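Carboxypeptidase 1 (Deinococcus radiodurans str. R1, PDB 5GIV) probably trims peptides from the C-terminal end, one amino acid at a time and with broad specificity, as a zinc-dependent metallocarboxypeptidase of the M32 family. Local coordinates at residues A[88-93]-A[283-288]; A[209-214]-A[248-253]; A[225-230]-A[242-247]. All coordinates share one frame; numbering follows the deposited sequence.

Contact 1: residues A[88-93]-A[283-288]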
ATOM      1  N   GLN A  88      -1.789  17.779 -28.143  1.00 37.15           N
ATOM      2  CA  GLN A  88      -0.906  17.053 -29.047  1.00 37.20           C
ATOM      3  C   GLN A  88      -0.377  15.790 -28.377  1.00 37.19           C
ATOM      4  O   GLN A  88      -0.368  14.709 -28.975  1.00 37.24           O
ATOM      5  CB  GLN A  88       0.239  17.957 -29.500  1.00 37.23           C
ATOM      6  CG  GLN A  88       1.175  17.295 -30.486  1.00 37.31           C
ATOM      7  CD  GLN A  88       2.379  18.157 -30.824  1.00 37.37           C
ATOM      8  OE1 GLN A  88       3.080  18.651 -29.938  1.00 37.35           O
ATOM      9  NE2 GLN A  88       2.608  18.366 -32.117  1.00 37.44           N
ATOM     10  N   VAL A  89       0.082  15.916 -27.129  1.00 27.80           N
ATOM     11  CA  VAL A  89       0.588  14.758 -26.401  1.00 27.78           C
ATOM     12  C   VAL A  89      -0.523  13.735 -26.167  1.00 27.80           C
ATOM     13  O   VAL A  89      -0.319  12.526 -26.336  1.00 27.81           O
ATOM     14  CB  VAL A  89       1.238  15.213 -25.081  1.00 27.73           C
ATOM     15  CG1 VAL A  89       1.464  14.023 -24.145  1.00 27.70           C
ATOM     16  CG2 VAL A  89       2.555  15.947 -25.371  1.00 27.75           C
ATOM     17  N   ALA A  90      -1.709  14.198 -25.764  1.00 30.09           N
ATOM     18  CA  ALA A  90      -2.825  13.281 -25.559  1.00 30.13           C
ATOM     19  C   ALA A  90      -3.179  12.538 -26.842  1.00 30.22           C
ATOM     20  O   ALA A  90      -3.474  11.336 -26.809  1.00 30.27           O
ATOM     21  CB  ALA A  90      -4.042  14.033 -25.022  1.00 30.12           C
ATOM     22  N   ARG A  91      -3.172  13.235 -27.982  1.00 43.51           N
ATOM     23  CA  ARG A  91      -3.500  12.569 -29.240  1.00 43.60           C
ATOM     24  C   ARG A  91      -2.407  11.595 -29.657  1.00 43.61           C
ATOM     25  O   ARG A  91      -2.706  10.537 -30.220  1.00 43.69           O
ATOM     26  CB  ARG A  91      -3.739  13.598 -30.356  1.00 43.64           C
ATOM     27  CG  ARG A  91      -4.797  14.644 -30.041  1.00 43.65           C
ATOM     28  CD  ARG A  91      -5.830  14.812 -31.162  1.00 43.77           C
ATOM     29  NE  ARG A  91      -5.302  15.460 -32.363  1.00 43.81           N
ATOM     30  CZ  ARG A  91      -5.272  14.902 -33.572  1.00 43.91           C
ATOM     31  NH1 ARG A  91      -5.750  13.676 -33.759  1.00 43.97           N
ATOM     32  NH2 ARG A  91      -4.768  15.575 -34.601  1.00 43.94           N
ATOM     33  N   GLN A  92      -1.143  11.918 -29.380  1.00 34.84           N
ATOM     34  CA  GLN A  92      -0.075  10.969 -29.676  1.00 34.86           C
ATOM     35  C   GLN A  92      -0.200   9.720 -28.813  1.00 34.84           C
ATOM     36  O   GLN A  92      -0.013   8.601 -29.306  1.00 34.89           O
ATOM     37  CB  GLN A  92       1.291  11.629 -29.489  1.00 34.84           C
ATOM     38  CG  GLN A  92       1.589  12.703 -30.526  1.00 34.88           C
ATOM     39  CD  GLN A  92       2.842  13.516 -30.219  1.00 34.89           C
ATOM     40  OE1 GLN A  92       3.503  13.316 -29.193  1.00 34.86           O
ATOM     41  NE2 GLN A  92       3.161  14.457 -31.103  1.00 34.93           N
ATOM     42  N   ASP A  93      -0.512   9.888 -27.520  1.00 27.22           N
ATOM     43  CA  ASP A  93      -0.770   8.724 -26.676  1.00 27.21           C
ATOM     44  C   ASP A  93      -2.001   7.979 -27.174  1.00 27.29           C
ATOM     45  O   ASP A  93      -2.006   6.746 -27.270  1.00 27.33           O
ATOM     46  CB  ASP A  93      -0.975   9.138 -25.215  1.00 27.15           C
ATOM     47  CG  ASP A  93       0.246   9.814 -24.603  1.00 27.10           C
ATOM     48  OD1 ASP A  93       1.363   9.720 -25.162  1.00 27.12           O
ATOM     49  OD2 ASP A  93       0.083  10.431 -23.529  1.00 27.06           O
ATOM     50  N   GLY A 283      -1.848  15.345 -13.322  1.00 27.25           N
ATOM     51  CA  GLY A 283      -3.163  14.914 -13.743  1.00 27.29           C
ATOM     52  C   GLY A 283      -3.464  15.182 -15.195  1.00 27.30           C
ATOM     53  O   GLY A 283      -4.615  15.010 -15.617  1.00 27.34           O
ATOM     54  N   THR A 284      -2.473  15.643 -15.965  1.00 24.37           N
ATOM     55  CA  THR A 284      -2.627  15.845 -17.397  1.00 24.40           C
ATOM     56  C   THR A 284      -1.602  15.011 -18.156  1.00 24.41           C
ATOM     57  O   THR A 284      -0.678  14.450 -17.552  1.00 24.39           O
ATOM     58  CB  THR A 284      -2.475  17.323 -17.751  1.00 24.37           C
ATOM     59  OG1 THR A 284      -1.083  17.644 -17.870  1.00 24.37           O
ATOM     60  CG2 THR A 284      -3.114  18.196 -16.677  1.00 24.33           C
ATOM     61  N   PRO A 285      -1.731  14.895 -19.477  1.00 21.66           N
ATOM     62  CA  PRO A 285      -0.737  14.135 -20.253  1.00 21.67           C
ATOM     63  C   PRO A 285       0.678  14.698 -20.161  1.00 21.66           C
ATOM     64  O   PRO A 285       1.624  14.020 -20.582  1.00 21.69           O
ATOM     65  CB  PRO A 285      -1.272  14.222 -21.689  1.00 21.72           C
ATOM     66  CG  PRO A 285      -2.729  14.478 -21.536  1.00 21.72           C
ATOM     67  CD  PRO A 285      -2.859  15.337 -20.309  1.00 21.68           C
ATOM     68  N   LEU A 286       0.862  15.912 -19.647  1.00 23.18           N
ATOM     69  CA  LEU A 286       2.205  16.452 -19.514  1.00 23.18           C
ATOM     70  C   LEU A 286       2.821  16.165 -18.147  1.00 23.16           C
ATOM     71  O   LEU A 286       3.996  16.479 -17.940  1.00 23.20           O
ATOM     72  CB  LEU A 286       2.198  17.968 -19.785  1.00 23.18           C
ATOM     73  CG  LEU A 286       1.656  18.500 -21.129  1.00 23.20           C
ATOM     74  CD1 LEU A 286       1.896  20.003 -21.311  1.00 23.19           C
ATOM     75  CD2 LEU A 286       2.201  17.731 -22.321  1.00 23.24           C
ATOM     76  N   GLY A 287       2.069  15.572 -17.217  1.00 22.56           N
ATOM     77  CA  GLY A 287       2.525  15.445 -15.844  1.00 22.58           C
ATOM     78  C   GLY A 287       3.392  14.241 -15.500  1.00 22.62           C
ATOM     79  O   GLY A 287       3.008  13.413 -14.663  1.00 22.61           O
ATOM     80  N   GLY A 288       4.570  14.156 -16.111  1.00 17.86           N
ATOM     81  CA  GLY A 288       5.492  13.067 -15.849  1.00 17.79           C
ATOM     82  C   GLY A 288       6.779  13.317 -16.608  1.00 17.76           C
ATOM     83  O   GLY A 288       6.890  14.269 -17.390  1.00 17.80           O
TER
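Pro-285 and Leu-286, the two central residues of a type I beta turn running from Thr-284 to Gly-287, lie against one side of the helical segment 88-93, and the backbones come nearest at Ala-90 and Pro-285, whose CA atoms are 5.8 Å apart. The turn is closed by the bond from Gly-287 N to Thr-284 O and braced by an ST turn, in which Leu-286 N donates to Thr-284 OG1 at 3.2 Å. Proline suits the second position of such a turn, since its ring already restrains phi (-61° here) to near the -60° that this position calls for.

The contact across the segments is apolar. The proline ring is shared between two helix residues: Pro-285 CB meets Val-89 CG1 at 3.7 Å, while Pro-285 CG sits 3.8 Å from Ala-90 CB, where the small methyl lets the ring come close to the helix. The two branches of Val-89 divide the work. With CG1 anti to the backbone N (chi1 166°), that methyl faces the proline, and CG2 is left to touch Leu-286 CD2 at 3.6 Å. Leu-286 reaches the helix through this one methyl at the end of its side chain.

Asp-93 borders the proline, but its carboxylate is engaged by Arg-468, which makes a salt bridge to OD2 and also donates to Pro-285 O, tying the polar margins of helix and turn together. The turn belongs to the connection between helix 257-275 and helix 292-306; it rests on helix 81-99, while Trp-17 of helix 8-36 touches both Ala-90 and Pro-285 and helix 64-75 packs on Ala-90.

Contact 2: residues A[209-214]-A[248-253]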
ATOM      1  N   ARG A 209      20.814   2.242  10.775  1.00 32.32           N
ATOM      2  CA  ARG A 209      21.593   3.462  10.618  1.00 32.35           C
ATOM      3  C   ARG A 209      21.790   3.833   9.154  1.00 32.29           C
ATOM      4  O   ARG A 209      21.741   5.017   8.801  1.00 32.31           O
ATOM      5  CB  ARG A 209      22.944   3.327  11.300  1.00 32.37           C
ATOM      6  CG  ARG A 209      22.884   3.508  12.780  1.00 32.46           C
ATOM      7  CD  ARG A 209      24.202   3.189  13.423  1.00 32.48           C
ATOM      8  NE  ARG A 209      24.145   3.598  14.813  1.00 32.57           N
ATOM      9  CZ  ARG A 209      23.836   2.794  15.818  1.00 32.63           C
ATOM     10  NH1 ARG A 209      23.559   1.510  15.584  1.00 32.59           N
ATOM     11  NH2 ARG A 209      23.793   3.286  17.056  1.00 32.71           N
ATOM     12  N   GLN A 210      21.993   2.836   8.287  1.00 21.45           N
ATOM     13  CA  GLN A 210      22.155   3.128   6.868  1.00 21.40           C
ATOM     14  C   GLN A 210      20.933   3.847   6.321  1.00 21.39           C
ATOM     15  O   GLN A 210      21.056   4.875   5.648  1.00 21.40           O
ATOM     16  CB  GLN A 210      22.416   1.840   6.086  1.00 21.31           C
ATOM     17  CG  GLN A 210      23.770   1.198   6.309  1.00 21.27           C
ATOM     18  CD  GLN A 210      24.045   0.122   5.273  1.00 21.19           C
ATOM     19  OE1 GLN A 210      23.836   0.330   4.076  1.00 21.16           O
ATOM     20  NE2 GLN A 210      24.518  -1.030   5.722  1.00 21.14           N
ATOM     21  N   LEU A 211      19.739   3.338   6.626  1.00 17.71           N
ATOM     22  CA  LEU A 211      18.533   3.987   6.129  1.00 17.71           C
ATOM     23  C   LEU A 211      18.415   5.403   6.685  1.00 17.74           C
ATOM     24  O   LEU A 211      18.081   6.339   5.951  1.00 17.72           O
ATOM     25  CB  LEU A 211      17.298   3.163   6.492  1.00 17.70           C
ATOM     26  CG  LEU A 211      17.202   1.830   5.763  1.00 17.64           C
ATOM     27  CD1 LEU A 211      16.090   0.946   6.338  1.00 17.65           C
ATOM     28  CD2 LEU A 211      16.991   2.107   4.287  1.00 17.60           C
ATOM     29  N   ALA A 212      18.705   5.582   7.974  1.00 19.96           N
ATOM     30  CA  ALA A 212      18.588   6.907   8.574  1.00 19.98           C
ATOM     31  C   ALA A 212      19.534   7.886   7.899  1.00 19.99           C
ATOM     32  O   ALA A 212      19.149   9.008   7.559  1.00 19.96           O
ATOM     33  CB  ALA A 212      18.864   6.843  10.079  1.00 20.05           C
ATOM     34  N   PHE A 213      20.777   7.469   7.680  1.00 22.70           N
ATOM     35  CA  PHE A 213      21.723   8.342   7.003  1.00 22.72           C
ATOM     36  C   PHE A 213      21.254   8.670   5.588  1.00 22.66           C
ATOM     37  O   PHE A 213      21.292   9.830   5.160  1.00 22.66           O
ATOM     38  CB  PHE A 213      23.110   7.700   6.992  1.00 22.74           C
ATOM     39  CG  PHE A 213      24.112   8.471   6.185  1.00 22.78           C
ATOM     40  CD1 PHE A 213      24.831   9.506   6.761  1.00 22.84           C
ATOM     41  CD2 PHE A 213      24.335   8.165   4.855  1.00 22.74           C
ATOM     42  CE1 PHE A 213      25.752  10.225   6.021  1.00 22.88           C
ATOM     43  CE2 PHE A 213      25.260   8.875   4.119  1.00 22.79           C
ATOM     44  CZ  PHE A 213      25.972   9.908   4.705  1.00 22.86           C
ATOM     45  N   GLY A 214      20.804   7.657   4.847  1.00 21.16           N
ATOM     46  CA  GLY A 214      20.373   7.894   3.476  1.00 21.12           C
ATOM     47  C   GLY A 214      19.215   8.871   3.378  1.00 21.05           C
ATOM     48  O   GLY A 214      19.140   9.669   2.439  1.00 21.02           O
ATOM     49  N   ILE A 248       9.971   5.714  -3.284  1.00 17.53           N
ATOM     50  CA  ILE A 248      11.224   5.086  -3.664  1.00 17.49           C
ATOM     51  C   ILE A 248      11.464   3.890  -2.749  1.00 17.49           C
ATOM     52  O   ILE A 248      10.931   3.806  -1.642  1.00 17.52           O
ATOM     53  CB  ILE A 248      12.415   6.081  -3.602  1.00 17.47           C
ATOM     54  CG1 ILE A 248      12.637   6.581  -2.178  1.00 17.47           C
ATOM     55  CG2 ILE A 248      12.181   7.275  -4.517  1.00 17.47           C
ATOM     56  CD1 ILE A 248      13.878   7.424  -2.053  1.00 17.45           C
ATOM     57  N   THR A 249      12.251   2.939  -3.240  1.00 19.02           N
ATOM     58  CA  THR A 249      12.634   1.785  -2.443  1.00 19.09           C
ATOM     59  C   THR A 249      14.127   1.559  -2.596  1.00 19.16           C
ATOM     60  O   THR A 249      14.728   1.927  -3.609  1.00 19.15           O
ATOM     61  CB  THR A 249      11.856   0.515  -2.841  1.00 19.08           C
ATOM     62  OG1 THR A 249      12.171   0.156  -4.191  1.00 19.06           O
ATOM     63  CG2 THR A 249      10.349   0.739  -2.709  1.00 19.03           C
ATOM     64  N   THR A 250      14.721   0.947  -1.576  1.00 17.87           N
ATOM     65  CA  THR A 250      16.149   0.685  -1.548  1.00 17.86           C
ATOM     66  C   THR A 250      16.376  -0.715  -0.992  1.00 17.81           C
ATOM     67  O   THR A 250      15.439  -1.402  -0.566  1.00 17.80           O
ATOM     68  CB  THR A 250      16.894   1.746  -0.721  1.00 17.91           C
ATOM     69  OG1 THR A 250      18.304   1.662  -0.977  1.00 17.91           O
ATOM     70  CG2 THR A 250      16.622   1.559   0.783  1.00 17.95           C
ATOM     71  N   ARG A 251      17.637  -1.144  -1.027  1.00 35.81           N
ATOM     72  CA  ARG A 251      18.040  -2.463  -0.558  1.00 35.77           C
ATOM     73  C   ARG A 251      19.303  -2.321   0.271  1.00 35.79           C
ATOM     74  O   ARG A 251      20.243  -1.642  -0.151  1.00 35.82           O
ATOM     75  CB  ARG A 251      18.266  -3.400  -1.743  1.00 35.71           C
ATOM     76  CG  ARG A 251      19.106  -4.602  -1.451  1.00 35.70           C
ATOM     77  CD  ARG A 251      19.596  -5.179  -2.769  1.00 35.67           C
ATOM     78  NE  ARG A 251      20.396  -4.209  -3.520  1.00 35.73           N
ATOM     79  CZ  ARG A 251      20.529  -4.218  -4.845  1.00 35.72           C
ATOM     80  NH1 ARG A 251      19.903  -5.142  -5.572  1.00 35.66           N
ATOM     81  NH2 ARG A 251      21.282  -3.299  -5.442  1.00 35.76           N
ATOM     82  N   VAL A 252      19.326  -2.939   1.450  1.00 20.68           N
ATOM     83  CA  VAL A 252      20.389  -2.722   2.422  1.00 20.72           C
ATOM     84  C   VAL A 252      21.211  -3.990   2.581  1.00 20.67           C
ATOM     85  O   VAL A 252      20.657  -5.072   2.802  1.00 20.64           O
ATOM     86  CB  VAL A 252      19.824  -2.278   3.778  1.00 20.79           C
ATOM     87  CG1 VAL A 252      20.972  -1.928   4.735  1.00 20.85           C
ATOM     88  CG2 VAL A 252      18.890  -1.103   3.586  1.00 20.86           C
ATOM     89  N   LYS A 253      22.532  -3.850   2.496  1.00 25.10           N
ATOM     90  CA  LYS A 253      23.480  -4.910   2.818  1.00 25.06           C
ATOM     91  C   LYS A 253      24.358  -4.441   3.973  1.00 25.12           C
ATOM     92  O   LYS A 253      25.165  -3.524   3.811  1.00 25.16           O
ATOM     93  CB  LYS A 253      24.327  -5.287   1.603  1.00 25.01           C
ATOM     94  CG  LYS A 253      23.548  -6.073   0.575  1.00 24.95           C
ATOM     95  CD  LYS A 253      24.448  -6.793  -0.403  1.00 24.91           C
ATOM     96  CE  LYS A 253      24.765  -5.913  -1.573  1.00 24.96           C
ATOM     97  NZ  LYS A 253      23.583  -5.883  -2.478  1.00 24.95           N
TER
HETATM   98  O   HOH W   1      23.845  -1.387   1.899  1.00 17.39           O
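Gln-210 reaches from its helix to the backbone of Lys-253 and supplies the polar half of this contact. Its NE2 donates to Lys-253 O over 3.2 Å in a nearly straight bond (175°); the oxygen lies in the plane of the amide, but the donor stands well above the carbonyl plane of Lys-253. The same NE2 also donates to Phe-205 O, so the amide nitrogen serves two backbone carbonyls. At the other end of the amide, a water donates to Gln-210 OE1 at 2.8 Å and accepts from Lys-253 N at 2.9 Å. Glutamine suits the place because one flat group donates directly to the carbonyl of Lys-253 and reaches its N-H through the water, which probably fixes the amide against turning.

The apolar half is carried by Leu-211, Val-252 and Thr-250. Val-252 straddles the two helix residues: CG1, anti to its backbone nitrogen (chi1 -175°), lies against the amide of Gln-210, 3.7 Å from CD, whereas CG2 meets Leu-211 CD2 at 3.8 Å. That leucine methyl also touches Thr-250 CG2 at 3.6 Å. Thr-250 is suited to this double setting, presenting a methyl to Leu-211 while its OG1 is hydrogen-bonded to Thr-264 OG1.

Lys-253 contributes its backbone here and sends its ammonium to a salt bridge with Asp-259. Helix 207-221 thus packs against the end of strand 245-250 and the chain just beyond it, with strand 230-232 alongside and touching Thr-250 and Val-252. Helix 257-275, which carries His-266 and His-270 of the zinc site, touches both sides of the contact through Gln-210 and Thr-250.

Contact 3: residues A[225-230]-A[242-247]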
ATOM      1  N   PHE A 225       9.429  14.424   1.810  1.00 18.61           N
ATOM      2  CA  PHE A 225       8.750  13.293   2.431  1.00 18.63           C
ATOM      3  C   PHE A 225       7.280  13.569   2.705  1.00 18.59           C
ATOM      4  O   PHE A 225       6.533  12.630   3.005  1.00 18.62           O
ATOM      5  CB  PHE A 225       9.453  12.905   3.729  1.00 18.72           C
ATOM      6  CG  PHE A 225      10.712  12.111   3.516  1.00 18.78           C
ATOM      7  CD1 PHE A 225      10.660  10.731   3.349  1.00 18.81           C
ATOM      8  CD2 PHE A 225      11.948  12.738   3.484  1.00 18.82           C
ATOM      9  CE1 PHE A 225      11.819   9.995   3.154  1.00 18.87           C
ATOM     10  CE2 PHE A 225      13.110  12.010   3.291  1.00 18.90           C
ATOM     11  CZ  PHE A 225      13.045  10.637   3.121  1.00 18.92           C
ATOM     12  N   ARG A 226       6.825  14.808   2.559  1.00 26.42           N
ATOM     13  CA  ARG A 226       5.388  15.015   2.608  1.00 26.38           C
ATOM     14  C   ARG A 226       4.713  14.579   1.309  1.00 26.32           C
ATOM     15  O   ARG A 226       3.480  14.525   1.248  1.00 26.29           O
ATOM     16  CB  ARG A 226       5.101  16.477   2.974  1.00 26.37           C
ATOM     17  CG  ARG A 226       5.699  16.805   4.363  1.00 26.45           C
ATOM     18  CD  ARG A 226       5.370  18.205   4.891  1.00 26.45           C
ATOM     19  NE  ARG A 226       4.084  18.244   5.585  1.00 26.45           N
ATOM     20  CZ  ARG A 226       2.942  18.538   4.985  1.00 26.36           C
ATOM     21  NH1 ARG A 226       1.816  18.565   5.683  1.00 26.38           N
ATOM     22  NH2 ARG A 226       2.928  18.755   3.678  1.00 26.29           N
ATOM     23  N   ARG A 227       5.499  14.262   0.278  1.00 23.22           N
ATOM     24  CA  ARG A 227       4.989  13.797  -1.005  1.00 23.16           C
ATOM     25  C   ARG A 227       5.688  12.515  -1.440  1.00 23.19           C
ATOM     26  O   ARG A 227       5.879  12.276  -2.631  1.00 23.16           O
ATOM     27  CB  ARG A 227       5.083  14.878  -2.086  1.00 23.13           C
ATOM     28  CG  ARG A 227       4.433  16.178  -1.652  1.00 23.11           C
ATOM     29  CD  ARG A 227       4.362  17.238  -2.741  1.00 23.07           C
ATOM     30  NE  ARG A 227       5.648  17.620  -3.310  1.00 23.09           N
ATOM     31  CZ  ARG A 227       5.911  17.598  -4.612  1.00 23.08           C
ATOM     32  NH1 ARG A 227       4.973  17.208  -5.477  1.00 23.04           N
ATOM     33  NH2 ARG A 227       7.104  17.977  -5.045  1.00 23.12           N
ATOM     34  N   GLY A 228       6.070  11.682  -0.485  1.00 21.08           N
ATOM     35  CA  GLY A 228       6.728  10.436  -0.813  1.00 21.11           C
ATOM     36  C   GLY A 228       7.182   9.724   0.439  1.00 21.20           C
ATOM     37  O   GLY A 228       6.926  10.157   1.567  1.00 21.25           O
ATOM     38  N   ARG A 229       7.872   8.614   0.215  1.00 17.62           N
ATOM     39  CA  ARG A 229       8.440   7.814   1.291  1.00 17.62           C
ATOM     40  C   ARG A 229       9.358   6.780   0.655  1.00 17.58           C
ATOM     41  O   ARG A 229       9.363   6.596  -0.565  1.00 17.57           O
ATOM     42  CB  ARG A 229       7.349   7.141   2.141  1.00 17.65           C
ATOM     43  CG  ARG A 229       6.397   6.264   1.353  1.00 17.67           C
ATOM     44  CD  ARG A 229       5.489   5.427   2.269  1.00 17.71           C
ATOM     45  NE  ARG A 229       6.230   4.416   3.026  1.00 17.70           N
ATOM     46  CZ  ARG A 229       6.562   4.537   4.304  1.00 17.71           C
ATOM     47  NH1 ARG A 229       6.220   5.620   4.993  1.00 17.72           N
ATOM     48  NH2 ARG A 229       7.248   3.574   4.897  1.00 17.71           N
ATOM     49  N   GLN A 230      10.117   6.091   1.507  1.00 18.56           N
ATOM     50  CA  GLN A 230      11.038   5.038   1.097  1.00 18.60           C
ATOM     51  C   GLN A 230      10.739   3.763   1.877  1.00 18.66           C
ATOM     52  O   GLN A 230      10.390   3.818   3.059  1.00 18.70           O
ATOM     53  CB  GLN A 230      12.510   5.452   1.318  1.00 18.66           C
ATOM     54  CG  GLN A 230      13.518   4.385   0.868  1.00 18.72           C
ATOM     55  CD  GLN A 230      14.982   4.800   1.040  1.00 18.79           C
ATOM     56  OE1 GLN A 230      15.785   4.654   0.118  1.00 18.81           O
ATOM     57  NE2 GLN A 230      15.332   5.309   2.214  1.00 18.83           N
ATOM     58  N   GLY A 242       0.618   8.972  -7.184  1.00 22.60           N
ATOM     59  CA  GLY A 242      -0.286  10.108  -7.296  1.00 22.57           C
ATOM     60  C   GLY A 242       0.491  11.393  -7.529  1.00 22.53           C
ATOM     61  O   GLY A 242       1.729  11.433  -7.467  1.00 22.53           O
ATOM     62  N   GLY A 243      -0.268  12.469  -7.754  1.00 27.51           N
ATOM     63  CA  GLY A 243       0.341  13.766  -7.997  1.00 27.46           C
ATOM     64  C   GLY A 243       1.254  14.245  -6.887  1.00 27.47           C
ATOM     65  O   GLY A 243       2.132  15.070  -7.139  1.00 27.45           O
ATOM     66  N   HIS A 244       1.050  13.775  -5.659  1.00 24.28           N
ATOM     67  CA  HIS A 244       1.860  14.173  -4.514  1.00 24.30           C
ATOM     68  C   HIS A 244       2.350  12.952  -3.750  1.00 24.36           C
ATOM     69  O   HIS A 244       2.516  12.985  -2.527  1.00 24.41           O
ATOM     70  CB  HIS A 244       1.080  15.111  -3.599  1.00 24.31           C
ATOM     71  CG  HIS A 244       0.661  16.379  -4.273  1.00 24.27           C
ATOM     72  ND1 HIS A 244       1.520  17.442  -4.451  1.00 24.24           N
ATOM     73  CD2 HIS A 244      -0.519  16.753  -4.819  1.00 24.24           C
ATOM     74  CE1 HIS A 244       0.889  18.416  -5.082  1.00 24.20           C
ATOM     75  NE2 HIS A 244      -0.349  18.025  -5.317  1.00 24.20           N
ATOM     76  N   ASP A 245       2.655  11.874  -4.481  1.00 20.49           N
ATOM     77  CA  ASP A 245       3.002  10.586  -3.882  1.00 20.55           C
ATOM     78  C   ASP A 245       4.024   9.914  -4.806  1.00 20.56           C
ATOM     79  O   ASP A 245       3.661   9.150  -5.705  1.00 20.56           O
ATOM     80  CB  ASP A 245       1.756   9.731  -3.705  1.00 20.57           C
ATOM     81  CG  ASP A 245       1.945   8.600  -2.713  1.00 20.63           C
ATOM     82  OD1 ASP A 245       3.064   8.401  -2.212  1.00 20.66           O
ATOM     83  OD2 ASP A 245       0.954   7.907  -2.435  1.00 20.67           O
ATOM     84  N   VAL A 246       5.299  10.231  -4.596  1.00 17.69           N
ATOM     85  CA  VAL A 246       6.386   9.682  -5.401  1.00 17.65           C
ATOM     86  C   VAL A 246       7.267   8.859  -4.473  1.00 17.62           C
ATOM     87  O   VAL A 246       8.050   9.410  -3.693  1.00 17.60           O
ATOM     88  CB  VAL A 246       7.183  10.774  -6.117  1.00 17.64           C
ATOM     89  CG1 VAL A 246       8.227  10.141  -7.002  1.00 17.60           C
ATOM     90  CG2 VAL A 246       6.230  11.620  -6.951  1.00 17.68           C
ATOM     91  N   ARG A 247       7.132   7.538  -4.544  1.00 18.95           N
ATOM     92  CA  ARG A 247       7.766   6.648  -3.583  1.00 19.02           C
ATOM     93  C   ARG A 247       9.009   5.987  -4.166  1.00 19.06           C
ATOM     94  O   ARG A 247       9.093   5.713  -5.366  1.00 19.03           O
ATOM     95  CB  ARG A 247       6.773   5.590  -3.111  1.00 19.05           C
ATOM     96  CG  ARG A 247       5.467   6.209  -2.639  1.00 19.01           C
ATOM     97  CD  ARG A 247       4.642   5.247  -1.798  1.00 19.07           C
ATOM     98  NE  ARG A 247       3.372   5.851  -1.408  1.00 19.05           N
ATOM     99  CZ  ARG A 247       2.388   5.213  -0.778  1.00 19.11           C
ATOM    100  NH1 ARG A 247       2.511   3.932  -0.446  1.00 19.17           N
ATOM    101  NH2 ARG A 247       1.278   5.862  -0.476  1.00 19.10           N
TER
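Arg-227 lays its aliphatic chain across His-244: CB rests 3.2 Å from His-244 O, and CD meets ND1 at 3.3 Å, in the plane of the imidazole and at its edge. A bend at chi3 (-58°) keeps the guanidinium beside the ring, ND1 at its edge and the two planes 67° apart; NE makes a salt bridge with Asp-224 and NH2 donates to Gln-275 O. Beside this pair, Val-246 N donates to Arg-227 O at 2.9 Å, nearly straight (172°). Gly-228 suits the next position because a beta carbon would collide with Val-246 O.

This bond opens the parallel pairing of strands 230-232 and 245-250 in the three-stranded mixed sheet. From the central strand, between 230-232 and 238-242, Val-246 packs on helix 257-275, bearer of the HExxH zinc motif.

Arg-229 and Arg-247 cross with Arg-229 CG 3.7 Å from Arg-247 CD, their guanidinium planes steeply inclined. Separate acids offset the like charges: Arg-229 bridges to Asp-231, while extended Arg-247 grips Asp-245 side-on, NE to OD1 at 2.7 Å and NH2 to OD2 at 2.9 Å, and also bridges to Asp-33 of the second subunit. Replacing Arg-247 by a methionine would probably leave the buried carboxylate of Asp-245 without the arginine that grips both its oxygens, and deprive Asp-33 of a salt-bridge partner. Pro-39 of that subunit packs on both Asp-245 and Arg-247.

Contacts 2 and 3 share strand 245-250: contact 3 holds its beginning and contact 2 its end, their centres about 17 Å apart, and they join where Ile-248 N approaches Arg-229 O at 2.9 Å, a probable hydrogen bond. Contact 1 stands apart, its nearest atoms about 6 Å from contact 3 and about 14 Å from contact 2. It is the most buried and is held across its interface mainly by apolar side chains, with Arg-468 bonding at its polar margin, as suits a turn set among helices. Contact 2, partly buried, mixes methyl packing with amide-to-backbone bonding. Contact 3, also partly buried, is rich in arginine and acid and is the one that reaches the second subunit.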